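Local coordinates for protein prephenate dehydrogenase (Aquifex aeolicus, PDB 2G5C) that probably catalyses the NAD-dependent oxidative decarboxylation of prephenate to 3-(4-hydroxyphenyl)pyruvate, a step of tyrosine biosynthesis, and binds NAD in a Rossmann-type domain, at residues F61-V66 with Y84-D89; V160-D163 with V167-Y170; A193-L198 with D207-P212. All coordinates share one frame; numbering follows the deposited sequence.

Contact 1: residues F61-V66 with Y84-D89; sequences FSPDFV and YILSED
Apolar packing on Leu86 carries most of this contact. Its CD2 presses on the ring of Pro63, 3.5 Å from Pro63 CG, which is tight for two carbons, and also comes near Val66; the leucine and the proline ring cross at about a right angle. The other branch, Leu86 CD1, lies 4.1 Å from CG2 of Val66. With CG beside the backbone N and anti to the carbonyl carbon (chi1 -58°), and the chain extended beyond it, both methyls of Leu86 can touch 61-66.

The polar part is slight. A water donates to Pro63 O at 2.8 Å and links the two backbones loosely, its bond from Ser87 N being weak. Past it, Ser87 OG accepts from Asp89 N at 3.3 Å, an ST turn just ahead of the next strand. Asp64 gives its carboxylate to other partners, with OD2 bonded to Asn3 N.

The whole belongs to a beta-alpha-beta unit of the Rossmann-type domain: 61-66 leads into strand 65-68, and the segment 84-89 takes the chain from helix 72-85 to strand 91-94. Leu5 of strand 3-7 also packs on Pro63 and Val66, while Val92 of strand 91-94 touches both Val66 and Leu86.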
ATOM      1  N   PHE A  61      32.614  30.330  -2.665  1.00 33.29           N
ATOM      2  CA  PHE A  61      31.800  29.945  -3.814  1.00 34.68           C
ATOM      3  C   PHE A  61      30.858  31.080  -4.199  1.00 35.22           C
ATOM      4  O   PHE A  61      30.297  31.081  -5.296  1.00 36.13           O
ATOM      5  CB  PHE A  61      30.948  28.713  -3.483  1.00 35.39           C
ATOM      6  CG  PHE A  61      31.733  27.519  -3.006  1.00 36.38           C
ATOM      7  CD1 PHE A  61      31.080  26.463  -2.372  1.00 36.75           C
ATOM      8  CD2 PHE A  61      33.106  27.432  -3.207  1.00 37.73           C
ATOM      9  CE1 PHE A  61      31.778  25.336  -1.945  1.00 36.46           C
ATOM     10  CE2 PHE A  61      33.817  26.307  -2.783  1.00 37.78           C
ATOM     11  CZ  PHE A  61      33.147  25.257  -2.150  1.00 38.51           C
ATOM     12  N   SER A  62      30.683  32.036  -3.286  1.00 35.05           N
ATOM     13  CA  SER A  62      29.790  33.175  -3.500  1.00 35.59           C
ATOM     14  C   SER A  62      28.551  32.738  -4.279  1.00 34.74           C
ATOM     15  O   SER A  62      28.285  33.223  -5.374  1.00 35.97           O
ATOM     16  CB  SER A  62      30.514  34.291  -4.254  1.00 37.15           C
ATOM     17  OG  SER A  62      30.898  33.865  -5.548  1.00 40.46           O
ATOM     18  N   PRO A  63      27.771  31.808  -3.713  1.00 34.87           N
ATOM     19  CA  PRO A  63      26.562  31.317  -4.382  1.00 33.38           C
ATOM     20  C   PRO A  63      25.430  32.332  -4.435  1.00 32.51           C
ATOM     21  O   PRO A  63      25.207  33.078  -3.482  1.00 32.10           O
ATOM     22  CB  PRO A  63      26.198  30.085  -3.561  1.00 34.03           C
ATOM     23  CG  PRO A  63      26.630  30.476  -2.181  1.00 35.43           C
ATOM     24  CD  PRO A  63      27.971  31.135  -2.414  1.00 34.28           C
ATOM     25  N   ASP A  64      24.724  32.366  -5.562  1.00 31.11           N
ATOM     26  CA  ASP A  64      23.600  33.279  -5.717  1.00 32.24           C
ATOM     27  C   ASP A  64      22.285  32.508  -5.831  1.00 31.67           C
ATOM     28  O   ASP A  64      21.205  33.096  -5.895  1.00 31.33           O
ATOM     29  CB  ASP A  64      23.807  34.185  -6.934  1.00 35.97           C
ATOM     30  CG  ASP A  64      24.240  33.427  -8.169  1.00 38.00           C
ATOM     31  OD1 ASP A  64      24.577  34.093  -9.172  1.00 40.07           O
ATOM     32  OD2 ASP A  64      24.246  32.179  -8.145  1.00 39.97           O
ATOM     33  N   PHE A  65      22.391  31.182  -5.845  1.00 30.35           N
ATOM     34  CA  PHE A  65      21.225  30.307  -5.927  1.00 29.34           C
ATOM     35  C   PHE A  65      21.502  29.114  -5.012  1.00 26.65           C
ATOM     36  O   PHE A  65      22.411  28.336  -5.265  1.00 26.32           O
ATOM     37  CB  PHE A  65      21.022  29.824  -7.366  1.00 31.40           C
ATOM     38  CG  PHE A  65      19.696  29.163  -7.598  1.00 33.42           C
ATOM     39  CD1 PHE A  65      18.560  29.925  -7.846  1.00 33.59           C
ATOM     40  CD2 PHE A  65      19.575  27.778  -7.535  1.00 34.13           C
ATOM     41  CE1 PHE A  65      17.318  29.318  -8.027  1.00 36.95           C
ATOM     42  CE2 PHE A  65      18.337  27.159  -7.713  1.00 36.38           C
ATOM     43  CZ  PHE A  65      17.207  27.930  -7.959  1.00 36.55           C
ATOM     44  N   VAL A  66      20.720  28.976  -3.950  1.00 25.70           N
ATOM     45  CA  VAL A  66      20.924  27.892  -3.001  1.00 25.40           C
ATOM     46  C   VAL A  66      19.729  26.944  -2.885  1.00 25.02           C
ATOM     47  O   VAL A  66      18.587  27.381  -2.755  1.00 25.10           O
ATOM     48  CB  VAL A  66      21.256  28.462  -1.605  1.00 25.10           C
ATOM     49  CG1 VAL A  66      21.555  27.336  -0.630  1.00 23.80           C
ATOM     50  CG2 VAL A  66      22.451  29.409  -1.710  1.00 23.81           C
ATOM     51  N   TYR A  84      24.467  35.661   6.987  1.00 38.60           N
ATOM     52  CA  TYR A  84      25.587  36.597   6.993  1.00 40.42           C
ATOM     53  C   TYR A  84      26.709  36.219   6.029  1.00 38.98           C
ATOM     54  O   TYR A  84      27.710  36.927   5.919  1.00 39.53           O
ATOM     55  CB  TYR A  84      26.137  36.764   8.414  1.00 41.95           C
ATOM     56  CG  TYR A  84      26.429  35.477   9.143  1.00 45.03           C
ATOM     57  CD1 TYR A  84      27.441  34.619   8.712  1.00 47.19           C
ATOM     58  CD2 TYR A  84      25.709  35.126  10.286  1.00 46.11           C
ATOM     59  CE1 TYR A  84      27.732  33.440   9.403  1.00 47.76           C
ATOM     60  CE2 TYR A  84      25.991  33.951  10.985  1.00 47.13           C
ATOM     61  CZ  TYR A  84      27.004  33.115  10.540  1.00 48.52           C
ATOM     62  OH  TYR A  84      27.295  31.959  11.231  1.00 48.42           O
ATOM     63  N   ILE A  85      26.538  35.107   5.325  1.00 36.83           N
ATOM     64  CA  ILE A  85      27.533  34.658   4.358  1.00 34.79           C
ATOM     65  C   ILE A  85      27.075  35.054   2.960  1.00 34.01           C
ATOM     66  O   ILE A  85      27.851  35.564   2.155  1.00 32.80           O
ATOM     67  CB  ILE A  85      27.702  33.125   4.400  1.00 35.38           C
ATOM     68  CG1 ILE A  85      28.205  32.694   5.777  1.00 36.08           C
ATOM     69  CG2 ILE A  85      28.664  32.674   3.312  1.00 36.63           C
ATOM     70  CD1 ILE A  85      28.157  31.200   5.994  1.00 37.43           C
ATOM     71  N   LEU A  86      25.798  34.823   2.680  1.00 31.79           N
ATOM     72  CA  LEU A  86      25.239  35.139   1.371  1.00 31.24           C
ATOM     73  C   LEU A  86      24.972  36.626   1.217  1.00 30.66           C
ATOM     74  O   LEU A  86      24.649  37.310   2.187  1.00 30.99           O
ATOM     75  CB  LEU A  86      23.921  34.383   1.161  1.00 27.97           C
ATOM     76  CG  LEU A  86      23.949  32.856   1.257  1.00 29.25           C
ATOM     77  CD1 LEU A  86      22.521  32.299   1.181  1.00 25.57           C
ATOM     78  CD2 LEU A  86      24.813  32.301   0.140  1.00 26.90           C
ATOM     79  N   SER A  87      25.102  37.121  -0.006  1.00 31.35           N
ATOM     80  CA  SER A  87      24.825  38.523  -0.268  1.00 35.19           C
ATOM     81  C   SER A  87      23.305  38.616  -0.355  1.00 36.98           C
ATOM     82  O   SER A  87      22.633  37.606  -0.584  1.00 36.03           O
ATOM     83  CB  SER A  87      25.446  38.961  -1.593  1.00 35.37           C
ATOM     84  OG  SER A  87      24.743  38.408  -2.689  1.00 37.69           O
ATOM     85  N   GLU A  88      22.767  39.817  -0.170  1.00 37.89           N
ATOM     86  CA  GLU A  88      21.325  40.031  -0.226  1.00 39.16           C
ATOM     87  C   GLU A  88      20.781  39.771  -1.632  1.00 38.67           C
ATOM     88  O   GLU A  88      19.573  39.768  -1.851  1.00 39.68           O
ATOM     89  CB  GLU A  88      20.992  41.470   0.183  1.00 42.27           C
ATOM     90  CG  GLU A  88      21.563  41.900   1.526  1.00 45.12           C
ATOM     91  CD  GLU A  88      21.067  41.051   2.682  1.00 48.69           C
ATOM     92  OE1 GLU A  88      19.835  40.914   2.844  1.00 50.12           O
ATOM     93  OE2 GLU A  88      21.914  40.524   3.436  1.00 52.39           O
ATOM     94  N   ASP A  89      21.683  39.546  -2.578  1.00 38.29           N
ATOM     95  CA  ASP A  89      21.317  39.301  -3.967  1.00 38.23           C
ATOM     96  C   ASP A  89      21.061  37.812  -4.250  1.00 36.75           C
ATOM     97  O   ASP A  89      20.583  37.443  -5.326  1.00 35.66           O
ATOM     98  CB  ASP A  89      22.441  39.844  -4.864  1.00 41.85           C
ATOM     99  CG  ASP A  89      22.160  39.675  -6.348  1.00 45.50           C
ATOM    100  OD1 ASP A  89      20.982  39.491  -6.732  1.00 47.63           O
ATOM    101  OD2 ASP A  89      23.130  39.746  -7.137  1.00 47.45           O
TER
HETATM  102  O   HOH W   1      26.622  35.073  -2.209  1.00 32.05           O

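Contact 2: residues V160-D163 with V167-Y170; sequences VWED and VVEY
Helix 151-163 and strand 167-170 belong to a beta-alpha-beta unit that starts at strand 140-143, and Val168 meets Trp161 and Glu162 where the helix gives way to the last strand of the sheet. One methyl does the touching: Val168 CG2 lies 3.9 Å from CB of Trp161 and 4.0 Å from CG of Glu162, set against the stems of two successive helix residues. It gets there because CG2 stands anti to the carbonyl carbon of Val168, with CG1 anti to the backbone N (chi1 -175°). Glu162 crosses the valine at about a right angle and offers its aliphatic CG.

Only CB of Trp161 meets the strand. Its indole is met edge-to-face by Phe16 and Tyr136, and Val141 and Met67 of the sheet pack against it. Val168 also touches Leu143 of strand 140-143.

No hydrogen bond joins the two segments, so the attachment across them is purely van der Waals. Backbone bonds from Val167 and Glu169 to strand 140-143 and the residue before it hold the strand in the sheet, whereas the helix meets it through hydrocarbon, including the methylene part of an acidic, exposed side chain.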
ATOM      1  N   VAL A 160      13.079  27.521 -13.059  1.00 36.65           N
ATOM      2  CA  VAL A 160      14.145  26.540 -12.886  1.00 35.39           C
ATOM      3  C   VAL A 160      13.572  25.131 -12.772  1.00 35.39           C
ATOM      4  O   VAL A 160      14.013  24.211 -13.461  1.00 35.04           O
ATOM      5  CB  VAL A 160      14.981  26.836 -11.624  1.00 34.94           C
ATOM      6  CG1 VAL A 160      16.093  25.805 -11.483  1.00 35.29           C
ATOM      7  CG2 VAL A 160      15.562  28.239 -11.704  1.00 36.15           C
ATOM      8  N   TRP A 161      12.592  24.965 -11.891  1.00 34.74           N
ATOM      9  CA  TRP A 161      11.960  23.664 -11.707  1.00 35.37           C
ATOM     10  C   TRP A 161      11.370  23.168 -13.022  1.00 36.36           C
ATOM     11  O   TRP A 161      11.494  21.994 -13.367  1.00 36.14           O
ATOM     12  CB  TRP A 161      10.868  23.760 -10.647  1.00 32.18           C
ATOM     13  CG  TRP A 161      11.388  23.686  -9.245  1.00 29.83           C
ATOM     14  CD1 TRP A 161      11.210  24.607  -8.256  1.00 29.05           C
ATOM     15  CD2 TRP A 161      12.107  22.595  -8.654  1.00 27.56           C
ATOM     16  NE1 TRP A 161      11.766  24.156  -7.083  1.00 26.93           N
ATOM     17  CE2 TRP A 161      12.322  22.923  -7.299  1.00 27.91           C
ATOM     18  CE3 TRP A 161      12.589  21.371  -9.139  1.00 27.46           C
ATOM     19  CZ2 TRP A 161      12.999  22.068  -6.417  1.00 25.20           C
ATOM     20  CZ3 TRP A 161      13.261  20.522  -8.264  1.00 23.82           C
ATOM     21  CH2 TRP A 161      13.457  20.876  -6.919  1.00 26.52           C
ATOM     22  N   GLU A 162      10.729  24.069 -13.757  1.00 38.27           N
ATOM     23  CA  GLU A 162      10.133  23.716 -15.038  1.00 41.26           C
ATOM     24  C   GLU A 162      11.224  23.298 -16.021  1.00 42.19           C
ATOM     25  O   GLU A 162      11.000  22.450 -16.882  1.00 42.77           O
ATOM     26  CB  GLU A 162       9.347  24.903 -15.608  1.00 41.62           C
ATOM     27  CG  GLU A 162       8.266  25.426 -14.676  1.00 42.87           C
ATOM     28  CD  GLU A 162       7.436  26.535 -15.293  1.00 43.94           C
ATOM     29  OE1 GLU A 162       7.998  27.598 -15.633  1.00 43.44           O
ATOM     30  OE2 GLU A 162       6.213  26.342 -15.437  1.00 45.56           O
ATOM     31  N   ASP A 163      12.404  23.896 -15.885  1.00 44.17           N
ATOM     32  CA  ASP A 163      13.524  23.577 -16.764  1.00 45.23           C
ATOM     33  C   ASP A 163      14.037  22.166 -16.528  1.00 44.87           C
ATOM     34  O   ASP A 163      14.720  21.595 -17.375  1.00 45.02           O
ATOM     35  CB  ASP A 163      14.659  24.584 -16.574  1.00 49.16           C
ATOM     36  CG  ASP A 163      14.385  25.910 -17.267  1.00 52.39           C
ATOM     37  OD1 ASP A 163      14.193  25.901 -18.502  1.00 54.79           O
ATOM     38  OD2 ASP A 163      14.359  26.957 -16.583  1.00 53.96           O
ATOM     39  N   VAL A 167       6.443  20.300 -12.833  1.00 39.14           N
ATOM     40  CA  VAL A 167       5.142  20.910 -13.098  1.00 38.47           C
ATOM     41  C   VAL A 167       4.765  21.676 -11.836  1.00 37.85           C
ATOM     42  O   VAL A 167       4.291  21.095 -10.861  1.00 37.93           O
ATOM     43  CB  VAL A 167       4.068  19.839 -13.395  1.00 39.05           C
ATOM     44  CG1 VAL A 167       2.711  20.497 -13.597  1.00 40.44           C
ATOM     45  CG2 VAL A 167       4.457  19.051 -14.635  1.00 39.09           C
ATOM     46  N   VAL A 168       4.971  22.988 -11.869  1.00 36.08           N
ATOM     47  CA  VAL A 168       4.720  23.839 -10.717  1.00 34.88           C
ATOM     48  C   VAL A 168       3.293  24.325 -10.480  1.00 35.88           C
ATOM     49  O   VAL A 168       2.550  24.634 -11.414  1.00 35.71           O
ATOM     50  CB  VAL A 168       5.648  25.074 -10.763  1.00 33.80           C
ATOM     51  CG1 VAL A 168       5.485  25.912  -9.503  1.00 32.99           C
ATOM     52  CG2 VAL A 168       7.087  24.623 -10.930  1.00 32.11           C
ATOM     53  N   GLU A 169       2.935  24.387  -9.200  1.00 36.09           N
ATOM     54  CA  GLU A 169       1.635  24.861  -8.744  1.00 37.23           C
ATOM     55  C   GLU A 169       1.893  25.484  -7.377  1.00 36.88           C
ATOM     56  O   GLU A 169       2.869  25.132  -6.712  1.00 37.58           O
ATOM     57  CB  GLU A 169       0.631  23.703  -8.640  1.00 39.78           C
ATOM     58  CG  GLU A 169       1.088  22.532  -7.796  1.00 43.71           C
ATOM     59  CD  GLU A 169       0.090  21.384  -7.800  1.00 46.89           C
ATOM     60  OE1 GLU A 169      -1.030  21.558  -7.269  1.00 47.75           O
ATOM     61  OE2 GLU A 169       0.421  20.308  -8.340  1.00 49.39           O
ATOM     62  N   TYR A 170       1.036  26.410  -6.958  1.00 36.30           N
ATOM     63  CA  TYR A 170       1.228  27.083  -5.678  1.00 36.49           C
ATOM     64  C   TYR A 170       0.234  26.701  -4.593  1.00 35.04           C
ATOM     65  O   TYR A 170      -0.930  26.437  -4.868  1.00 33.93           O
ATOM     66  CB  TYR A 170       1.181  28.607  -5.860  1.00 39.12           C
ATOM     67  CG  TYR A 170       2.139  29.164  -6.895  1.00 42.38           C
ATOM     68  CD1 TYR A 170       3.378  28.564  -7.128  1.00 43.41           C
ATOM     69  CD2 TYR A 170       1.820  30.315  -7.616  1.00 44.01           C
ATOM     70  CE1 TYR A 170       4.273  29.095  -8.049  1.00 44.96           C
ATOM     71  CE2 TYR A 170       2.709  30.855  -8.539  1.00 45.33           C
ATOM     72  CZ  TYR A 170       3.933  30.241  -8.750  1.00 46.47           C
ATOM     73  OH  TYR A 170       4.819  30.771  -9.659  1.00 49.03           O
TER

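Contact 3: residues A193-L198 with D207-P212; sequences ALVDTL and DLFKYP
The ring of Phe209 takes Leu198 over one face and a carbonyl oxygen at its edge, packing a short 3-10 turn, 208-210, back onto the long helix 173-201 of the dimerization domain. Leu198 CB sits above the ring, displaced toward the rim, in a CH-pi contact with the centroid 4.0 Å away and 26° off the normal. CD2 of the same leucine follows at 3.9 Å from Phe209 CE2. At the edge, near the ring plane, Val195 O lies 3.7 Å from Phe209 CZ, and the valine's CG1 is close to the same carbon. Leu208 supplies the second foothold, its CB 4.0 Å from Leu198 CG, and its CD1 lies near Leu198 O. Leu198 thus touches two consecutive residues of the turn. Without the ring, as with an alanine here, CB and CD2 of Leu198 would probably lose their aromatic cover and a gap would open beside Val195.

The second subunit lies close to most of these residues: Asp207 OD2 forms a salt bridge with Arg278 of that subunit, and Asp196 OD2 bonds to its Ser251. The other carboxylate oxygen of Asp207 closes an Asx turn at the start of the 3-10 segment, OD1 accepting from Phe209 N at 3.1 Å from above the carboxylate plane.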
ATOM      1  N   ALA A 193       2.085   1.711  12.084  1.00 13.14           N
ATOM      2  CA  ALA A 193       1.196   1.113  13.074  1.00 15.20           C
ATOM      3  C   ALA A 193       0.825  -0.327  12.712  1.00 14.46           C
ATOM      4  O   ALA A 193       0.703  -1.174  13.589  1.00 15.39           O
ATOM      5  CB  ALA A 193      -0.068   1.955  13.226  1.00 16.15           C
ATOM      6  N   LEU A 194       0.623  -0.591  11.424  1.00 15.58           N
ATOM      7  CA  LEU A 194       0.290  -1.940  10.955  1.00 15.91           C
ATOM      8  C   LEU A 194       1.431  -2.899  11.307  1.00 14.04           C
ATOM      9  O   LEU A 194       1.196  -4.037  11.725  1.00 14.43           O
ATOM     10  CB  LEU A 194       0.098  -1.960   9.430  1.00 18.08           C
ATOM     11  CG  LEU A 194      -1.279  -2.183   8.803  1.00 24.42           C
ATOM     12  CD1 LEU A 194      -1.991  -3.336   9.506  1.00 23.86           C
ATOM     13  CD2 LEU A 194      -2.093  -0.908   8.885  1.00 27.06           C
ATOM     14  N   VAL A 195       2.664  -2.436  11.105  1.00 15.21           N
ATOM     15  CA  VAL A 195       3.842  -3.240  11.413  1.00 17.03           C
ATOM     16  C   VAL A 195       3.860  -3.520  12.913  1.00 17.64           C
ATOM     17  O   VAL A 195       4.072  -4.654  13.331  1.00 17.22           O
ATOM     18  CB  VAL A 195       5.155  -2.514  11.004  1.00 20.22           C
ATOM     19  CG1 VAL A 195       6.372  -3.296  11.512  1.00 20.29           C
ATOM     20  CG2 VAL A 195       5.226  -2.381   9.481  1.00 18.04           C
ATOM     21  N   ASP A 196       3.616  -2.493  13.724  1.00 16.90           N
ATOM     22  CA  ASP A 196       3.612  -2.695  15.169  1.00 17.74           C
ATOM     23  C   ASP A 196       2.548  -3.726  15.526  1.00 16.76           C
ATOM     24  O   ASP A 196       2.756  -4.581  16.396  1.00 17.14           O
ATOM     25  CB  ASP A 196       3.322  -1.381  15.898  1.00 16.91           C
ATOM     26  CG  ASP A 196       3.462  -1.512  17.398  1.00 19.32           C
ATOM     27  OD1 ASP A 196       4.612  -1.658  17.871  1.00 17.85           O
ATOM     28  OD2 ASP A 196       2.425  -1.481  18.101  1.00 18.50           O
ATOM     29  N   THR A 197       1.415  -3.658  14.835  1.00 15.91           N
ATOM     30  CA  THR A 197       0.303  -4.574  15.077  1.00 16.04           C
ATOM     31  C   THR A 197       0.672  -6.032  14.810  1.00 17.89           C
ATOM     32  O   THR A 197       0.366  -6.913  15.614  1.00 18.37           O
ATOM     33  CB  THR A 197      -0.924  -4.219  14.198  1.00 17.11           C
ATOM     34  OG1 THR A 197      -1.305  -2.857  14.422  1.00 17.43           O
ATOM     35  CG2 THR A 197      -2.101  -5.117  14.544  1.00 14.84           C
ATOM     36  N   LEU A 198       1.309  -6.290  13.670  1.00 17.43           N
ATOM     37  CA  LEU A 198       1.706  -7.650  13.331  1.00 17.82           C
ATOM     38  C   LEU A 198       2.708  -8.158  14.358  1.00 17.17           C
ATOM     39  O   LEU A 198       2.704  -9.338  14.698  1.00 19.54           O
ATOM     40  CB  LEU A 198       2.300  -7.704  11.919  1.00 19.75           C
ATOM     41  CG  LEU A 198       1.301  -7.996  10.787  1.00 23.91           C
ATOM     42  CD1 LEU A 198       0.065  -7.120  10.911  1.00 25.99           C
ATOM     43  CD2 LEU A 198       1.982  -7.761   9.453  1.00 26.28           C
ATOM     44  N   ASP A 207       3.914 -16.528  13.148  1.00 23.29           N
ATOM     45  CA  ASP A 207       4.651 -15.303  12.858  1.00 22.14           C
ATOM     46  C   ASP A 207       3.886 -14.680  11.692  1.00 21.83           C
ATOM     47  O   ASP A 207       3.997 -15.138  10.549  1.00 23.10           O
ATOM     48  CB  ASP A 207       6.084 -15.642  12.429  1.00 22.84           C
ATOM     49  CG  ASP A 207       6.876 -14.421  12.001  1.00 23.80           C
ATOM     50  OD1 ASP A 207       6.312 -13.306  11.974  1.00 21.90           O
ATOM     51  OD2 ASP A 207       8.075 -14.576  11.685  1.00 26.90           O
ATOM     52  N   LEU A 208       3.106 -13.643  11.987  1.00 19.84           N
ATOM     53  CA  LEU A 208       2.282 -12.984  10.976  1.00 19.70           C
ATOM     54  C   LEU A 208       3.027 -12.406   9.767  1.00 18.83           C
ATOM     55  O   LEU A 208       2.443 -12.253   8.692  1.00 19.66           O
ATOM     56  CB  LEU A 208       1.420 -11.899  11.639  1.00 16.60           C
ATOM     57  CG  LEU A 208       0.426 -12.417  12.690  1.00 17.24           C
ATOM     58  CD1 LEU A 208      -0.356 -11.251  13.286  1.00 17.61           C
ATOM     59  CD2 LEU A 208      -0.530 -13.428  12.061  1.00 18.62           C
ATOM     60  N   PHE A 209       4.312 -12.101   9.922  1.00 20.52           N
ATOM     61  CA  PHE A 209       5.066 -11.542   8.804  1.00 20.99           C
ATOM     62  C   PHE A 209       5.297 -12.549   7.677  1.00 21.38           C
ATOM     63  O   PHE A 209       5.708 -12.179   6.577  1.00 20.77           O
ATOM     64  CB  PHE A 209       6.402 -10.964   9.294  1.00 23.20           C
ATOM     65  CG  PHE A 209       6.250  -9.694  10.085  1.00 23.63           C
ATOM     66  CD1 PHE A 209       6.321  -9.707  11.475  1.00 23.65           C
ATOM     67  CD2 PHE A 209       5.985  -8.488   9.437  1.00 23.39           C
ATOM     68  CE1 PHE A 209       6.126  -8.531  12.209  1.00 25.92           C
ATOM     69  CE2 PHE A 209       5.788  -7.306  10.161  1.00 22.84           C
ATOM     70  CZ  PHE A 209       5.859  -7.329  11.549  1.00 23.61           C
ATOM     71  N   LYS A 210       5.015 -13.817   7.953  1.00 23.54           N
ATOM     72  CA  LYS A 210       5.184 -14.867   6.956  1.00 26.23           C
ATOM     73  C   LYS A 210       4.045 -14.905   5.938  1.00 26.82           C
ATOM     74  O   LYS A 210       4.072 -15.717   5.017  1.00 27.09           O
ATOM     75  CB  LYS A 210       5.296 -16.234   7.639  1.00 27.51           C
ATOM     76  CG  LYS A 210       6.587 -16.434   8.419  1.00 31.30           C
ATOM     77  CD  LYS A 210       6.741 -17.871   8.886  1.00 34.62           C
ATOM     78  CE  LYS A 210       8.114 -18.087   9.517  1.00 38.78           C
ATOM     79  NZ  LYS A 210       8.306 -19.484   9.995  1.00 41.17           N
ATOM     80  N   TYR A 211       3.055 -14.027   6.094  1.00 26.26           N
ATOM     81  CA  TYR A 211       1.913 -14.006   5.175  1.00 25.91           C
ATOM     82  C   TYR A 211       1.589 -12.610   4.645  1.00 25.43           C
ATOM     83  O   TYR A 211       0.616 -11.985   5.069  1.00 24.44           O
ATOM     84  CB  TYR A 211       0.684 -14.591   5.875  1.00 25.33           C
ATOM     85  CG  TYR A 211       0.983 -15.903   6.542  1.00 25.93           C
ATOM     86  CD1 TYR A 211       1.445 -15.947   7.857  1.00 26.76           C
ATOM     87  CD2 TYR A 211       0.898 -17.097   5.835  1.00 26.20           C
ATOM     88  CE1 TYR A 211       1.823 -17.149   8.446  1.00 26.83           C
ATOM     89  CE2 TYR A 211       1.274 -18.305   6.411  1.00 27.36           C
ATOM     90  CZ  TYR A 211       1.738 -18.323   7.718  1.00 28.96           C
ATOM     91  OH  TYR A 211       2.122 -19.513   8.295  1.00 29.66           O
ATOM     92  N   PRO A 212       2.399 -12.109   3.695  1.00 25.06           N
ATOM     93  CA  PRO A 212       2.220 -10.782   3.093  1.00 25.85           C
ATOM     94  C   PRO A 212       1.342 -10.736   1.842  1.00 26.68           C
ATOM     95  O   PRO A 212       1.036  -9.654   1.339  1.00 26.02           O
ATOM     96  CB  PRO A 212       3.646 -10.374   2.771  1.00 26.92           C
ATOM     97  CG  PRO A 212       4.216 -11.676   2.280  1.00 26.31           C
ATOM     98  CD  PRO A 212       3.709 -12.673   3.317  1.00 23.26           C
TER

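Contacts 1 and 2 are both built on the sheet of the nucleotide-binding domain, their centres 22 Å apart, and they touch where Phe65 CZ meets Val160 CG2 at 4.1 Å. Neither lies in the cofactor pocket: Val66 of contact 1 has its side chain about 10 Å from the bound NAD, and Trp161 of contact 2 about 9 Å from it and about 6 Å from the side chain of Met12, which binds NAD. Contact 3 is remote, its centre 49 Å from that of contact 1 and 40 Å from that of contact 2, in the dimerization domain. The dimer nevertheless brings contacts 2 and 3 together across subunits, since Tyr211 OH of one chain hydrogen-bonds to Glu169 OE1 of the other.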